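Rab GDP-dissociation inhibitor (Saccharomyces cerevisiae, PDB 2BCG) binds GDP-bound Rab GTPases such as Sec4, slows their release of GDP, and extracts GDP-bound Ypt7 from vacuolar membranes. Local coordinates at residues 341-346 with 366-371; 307-312 with 394-399. One frame throughout, in Å; residues are numbered along the deposited sequence. Where two conformers were deposited one is given.

How the interactions relate
Both contacts lie in one mixed sheet, their centres about 10 Å apart. Interaction 1 joins the facing ends of the antiparallel strands 345-351 and 362-369, which form a hairpin. Interaction 2 pairs strand 303-317 with strand 391-402, an outermost strand of the sheet within this chain. Strands 362-369 and 303-317 are neighbours, so the two contacts meet directly: I370 N lies 2.9 Å from R309 O, and T368 O lies 3.0 Å from I311 N. Along the chain the order is 307-312, 341-346, 366-371, 394-399. The hairpin of interaction 1 therefore falls between the two halves of interaction 2, and four successive strands of the sheet are tied together.

Interaction 1 of 2, residues 341-346 with 366-371; sequences RKSDIY and ISTIIE
R341 reaches across to E371, T368 and I369 where the two hairpin strands run out into loops. Its CB and CG lie beside the E371 carboxylate, with R341 CB 3.6 Å from E371 OE2. The chain bends at chi3 (61°), which lays the guanidinium face against that carboxylate. NE bonds within its own segment to S343 O, in the guanidinium plane. R341 NH1 sits 3.4 Å from E371 CG, and its charge is paired with E378. NH2 makes two weak bonds, one to T368 OG1 and one to I369 O, which lies at the guanidinium edge.

E371 OE2 stands over the centre of the R341 guanidinium, 3.5 Å above its plane. The two flat groups are stacked, 25° apart. This salt bridge works by charge alone, since no N-H points at the oxygen. E371 OE2 also accepts a bond from K342 N at 2.8 Å on its syn lone pair. A water donates to it and to I369 O. The carboxylate thus grips the backbone of the 341-343 loop at K342 N, with a weak bond from S343 N besides.

T368 OG1 donates to D344 O at 2.7 Å, from above the carbonyl plane. The hydroxyl is anti to its own backbone N (chi1 -166°), which aims it across at the other segment. Regular pairing begins at Y346 and S367, a hydrogen-bonded antiparallel pair with Y346 N to S367 O at 3.0 Å. Beside it, I345 CG2 touches I366 CG2 at 3.7 Å.

I345 and I366 pack on A382 of helix 380-383, while Y346 lies against strand 330-334 and D344 OD1 bonds H197 of helix 189-199. Strand 303-317 flanks strand 362-369 on its other edge.

Interaction 2 of 2, residues 307-312 with 394-399; sequences GQRVIR and MGIAEL
This is an antiparallel strand pairing in the mixed sheet, between strand 303-317 and strand 391-402, an outermost strand within this chain. The short segments run at 156° to each other. V310 with A397 and R312 with G395 are hydrogen-bonded pairs. V310 N reaches A397 O at 2.8 Å, and R312 N reaches G395 O in a nearly straight bond of 178°. L399 N continues the ladder to Q308 O at 3.1 Å. R309 with E398 and I311 with I396 are the non-hydrogen-bonded pairs.

On one face, I311 CG1 meets I396 CG1 at 4.0 Å, and I311 CD1 reaches M394 CE. R309 bends at chi3 (-54°), bringing R309 NH1 within 3.6 Å of I396 CG2. P375 of helix 375-378 touches both R309 and I311.

On the other face, the extended R312 chain brings its NH1 to 3.6 Å from A397 CB. V310 CG1 lies against one face of the R312 guanidinium, offset toward its rim, while R312 NH2 bonds Y417 O. L399 CG packs against V310 CG2 at 3.8 Å, and its CD1 nears Q308 NE2. Cutting L399 back to an alanine would probably open a gap beside V310 CG2 and take the apolar neighbour from Q308 NE2.

Four bridged pairs, hydrogen-bonded and non-hydrogen-bonded in turn, make this an edge-strand pairing of the mixed sheet, distinct from the parallel, Rossmann-like sheet of the GDI fold.

Interaction 1 of 2, residues 341-346 with 366-371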
# COMPACT_ATOMS: atom_id res chain seq x y z
N ARG A 341 29.28 13.42 5.71
CA ARG A 341 28.76 12.77 4.52
C ARG A 341 28.21 13.72 3.47
O ARG A 341 28.03 14.93 3.71
CB ARG A 341 27.64 11.78 4.93
CG ARG A 341 28.16 10.51 5.55
CD ARG A 341 27.02 9.52 5.90
NE ARG A 341 26.24 9.09 4.73
CZ ARG A 341 26.57 8.10 3.89
NH1 ARG A 341 27.69 7.38 4.04
NH2 ARG A 341 25.76 7.83 2.87
N LYS A 342 27.90 13.15 2.31
CA LYS A 342 27.24 13.88 1.23
C LYS A 342 25.72 13.71 1.27
O LYS A 342 25.00 14.48 0.64
CB LYS A 342 27.77 13.42 -0.13
CG LYS A 342 29.30 13.53 -0.26
CD LYS A 342 29.80 12.88 -1.54
CE LYS A 342 31.31 13.15 -1.71
NZ LYS A 342 31.79 13.01 -3.13
N SER A 343 25.23 12.70 2.00
CA SER A 343 23.79 12.46 2.06
C SER A 343 23.41 11.96 3.44
O SER A 343 24.16 11.30 4.14
CB SER A 343 23.27 11.53 0.97
OG SER A 343 23.61 10.21 1.23
N ASP A 344 22.18 12.27 3.78
CA ASP A 344 21.62 11.81 5.05
C ASP A 344 21.46 10.28 5.10
O ASP A 344 21.32 9.62 4.07
CB ASP A 344 20.27 12.48 5.30
CG ASP A 344 20.37 13.98 5.48
OD1 ASP A 344 19.32 14.61 5.73
OD2 ASP A 344 21.49 14.54 5.39
N ILE A 345 21.47 9.74 6.30
CA ILE A 345 21.05 8.34 6.53
C ILE A 345 19.73 8.39 7.24
O ILE A 345 19.53 9.21 8.16
CB ILE A 345 22.07 7.57 7.42
CG1 ILE A 345 23.47 7.62 6.77
CG2 ILE A 345 21.58 6.14 7.66
CD1 ILE A 345 24.52 6.89 7.53
N TYR A 346 18.80 7.56 6.78
CA TYR A 346 17.48 7.43 7.41
C TYR A 346 17.33 6.09 8.11
O TYR A 346 17.90 5.08 7.70
CB TYR A 346 16.34 7.54 6.37
CG TYR A 346 16.20 8.92 5.75
CD1 TYR A 346 16.33 9.07 4.37
CD2 TYR A 346 15.89 10.07 6.52
CE1 TYR A 346 16.22 10.32 3.76
CE2 TYR A 346 15.76 11.32 5.91
CZ TYR A 346 15.91 11.43 4.55
OH TYR A 346 15.75 12.64 3.92
N ILE A 366 17.31 0.71 7.61
CA ILE A 366 18.28 1.80 7.50
C ILE A 366 18.57 1.98 6.01
O ILE A 366 18.75 0.98 5.28
CB ILE A 366 19.60 1.45 8.22
CG1 ILE A 366 19.38 1.22 9.74
CG2 ILE A 366 20.63 2.55 7.99
CD1 ILE A 366 20.54 0.46 10.36
N SER A 367 18.66 3.22 5.56
CA SER A 367 19.00 3.42 4.14
C SER A 367 19.77 4.69 3.91
O SER A 367 19.60 5.68 4.63
CB SER A 367 17.76 3.36 3.28
OG SER A 367 16.97 4.48 3.49
N THR A 368 20.59 4.66 2.87
CA THR A 368 21.27 5.87 2.43
C THR A 368 21.81 5.60 1.04
O THR A 368 21.89 4.45 0.59
CB THR A 368 22.41 6.24 3.40
OG1 THR A 368 22.86 7.59 3.15
CG2 THR A 368 23.59 5.24 3.27
N ILE A 369 22.13 6.69 0.34
CA ILE A 369 22.85 6.61 -0.91
C ILE A 369 24.33 6.30 -0.57
O ILE A 369 24.95 6.97 0.27
CB ILE A 369 22.76 7.98 -1.61
CG1 ILE A 369 21.32 8.27 -2.08
CG2 ILE A 369 23.78 8.09 -2.76
CD1 ILE A 369 20.71 7.23 -2.97
N ILE A 370 24.84 5.25 -1.18
CA ILE A 370 26.21 4.80 -0.95
C ILE A 370 27.18 5.87 -1.44
O ILE A 370 27.04 6.38 -2.56
CB ILE A 370 26.43 3.44 -1.65
CG1 ILE A 370 25.65 2.33 -0.95
CG2 ILE A 370 27.93 3.04 -1.70
CD1 ILE A 370 25.51 1.08 -1.80
N GLU A 371 28.16 6.21 -0.60
CA GLU A 371 29.23 7.15 -1.01
C GLU A 371 30.64 6.62 -0.76
O GLU A 371 31.62 7.34 -1.01
CB GLU A 371 29.04 8.54 -0.39
CG GLU A 371 29.11 8.56 1.14
CD GLU A 371 28.87 9.95 1.70
OE1 GLU A 371 29.83 10.53 2.29
OE2 GLU A 371 27.73 10.45 1.54
O HOH W 1 32.01 10.23 -2.10
O HOH W 2 25.77 9.68 -0.04
O HOH W 3 15.42 3.97 5.77

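Interaction 2 of 2, residues 307-312 with 394-399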
# COMPACT_ATOMS: atom_id res chain seq x y z
N GLY A 307 22.88 7.15 -11.40
CA GLY A 307 24.24 7.22 -10.84
C GLY A 307 24.29 7.05 -9.32
O GLY A 307 25.34 7.28 -8.69
N GLN A 308 23.17 6.64 -8.74
CA GLN A 308 23.09 6.41 -7.29
C GLN A 308 22.70 4.98 -6.97
O GLN A 308 21.88 4.37 -7.64
CB GLN A 308 22.07 7.33 -6.66
CG GLN A 308 22.35 8.80 -6.84
CD GLN A 308 21.17 9.63 -6.46
OE1 GLN A 308 21.21 10.34 -5.46
NE2 GLN A 308 20.07 9.53 -7.24
N ARG A 309 23.31 4.44 -5.93
CA ARG A 309 22.95 3.14 -5.42
C ARG A 309 22.53 3.35 -3.97
O ARG A 309 23.18 4.10 -3.23
CB ARG A 309 24.14 2.18 -5.41
CG ARG A 309 24.57 1.67 -6.77
CD ARG A 309 25.53 0.49 -6.63
NE ARG A 309 26.69 0.78 -5.77
CZ ARG A 309 27.34 -0.12 -5.02
NH1 ARG A 309 26.92 -1.38 -4.97
NH2 ARG A 309 28.40 0.25 -4.31
N VAL A 310 21.45 2.68 -3.58
CA VAL A 310 20.93 2.83 -2.23
C VAL A 310 21.14 1.52 -1.49
O VAL A 310 20.73 0.47 -1.97
CB VAL A 310 19.42 3.15 -2.27
CG1 VAL A 310 18.89 3.44 -0.85
CG2 VAL A 310 19.14 4.36 -3.16
N ILE A 311 21.75 1.60 -0.30
CA ILE A 311 21.84 0.39 0.53
C ILE A 311 20.65 0.42 1.48
O ILE A 311 20.32 1.50 2.05
CB ILE A 311 23.18 0.26 1.30
CG1 ILE A 311 23.21 -1.02 2.13
CG2 ILE A 311 23.48 1.51 2.11
CD1 ILE A 311 24.61 -1.42 2.61
N ARG A 312 19.99 -0.74 1.62
CA ARG A 312 18.86 -0.87 2.53
C ARG A 312 19.10 -2.09 3.41
O ARG A 312 19.29 -3.23 2.91
CB ARG A 312 17.53 -0.99 1.77
CG ARG A 312 17.23 0.28 0.94
CD ARG A 312 16.02 0.16 0.07
NE ARG A 312 15.66 1.45 -0.55
CZ ARG A 312 15.54 1.67 -1.87
NH1 ARG A 312 15.73 0.70 -2.75
NH2 ARG A 312 15.15 2.87 -2.30
N MET A 394 20.51 -7.51 4.07
CA MET A 394 21.13 -6.37 3.41
C MET A 394 20.93 -6.47 1.92
O MET A 394 21.17 -7.52 1.32
CB MET A 394 22.65 -6.36 3.63
CG MET A 394 23.18 -6.67 5.03
SD MET A 394 22.87 -5.23 6.00
CE MET A 394 24.12 -4.12 5.39
N GLY A 395 20.53 -5.35 1.33
CA GLY A 395 20.32 -5.28 -0.12
C GLY A 395 20.84 -3.95 -0.63
O GLY A 395 20.88 -2.94 0.12
N ILE A 396 21.25 -3.94 -1.89
CA ILE A 396 21.67 -2.70 -2.56
C ILE A 396 20.89 -2.60 -3.87
O ILE A 396 20.78 -3.58 -4.60
CB ILE A 396 23.20 -2.69 -2.81
CG1 ILE A 396 23.91 -2.74 -1.44
CG2 ILE A 396 23.58 -1.48 -3.66
CD1 ILE A 396 25.45 -2.85 -1.55
N ALA A 397 20.31 -1.43 -4.12
CA ALA A 397 19.54 -1.20 -5.34
C ALA A 397 20.14 -0.04 -6.14
O ALA A 397 20.44 1.02 -5.57
CB ALA A 397 18.08 -0.91 -4.99
N GLU A 398 20.31 -0.23 -7.45
CA GLU A 398 20.69 0.87 -8.32
C GLU A 398 19.42 1.58 -8.75
O GLU A 398 18.44 0.91 -9.05
CB GLU A 398 21.47 0.36 -9.55
CG GLU A 398 22.09 1.51 -10.32
CD GLU A 398 23.15 1.08 -11.32
OE1 GLU A 398 23.78 1.97 -11.92
OE2 GLU A 398 23.34 -0.13 -11.53
N LEU A 399 19.41 2.91 -8.71
CA LEU A 399 18.24 3.69 -9.10
C LEU A 399 18.22 3.97 -10.61
O LEU A 399 19.22 4.45 -11.17
CB LEU A 399 18.18 5.01 -8.34
CG LEU A 399 18.20 4.88 -6.83
CD1 LEU A 399 18.05 6.30 -6.30
CD2 LEU A 399 17.06 3.95 -6.35
O HOH W 4 18.45 -1.31 -1.61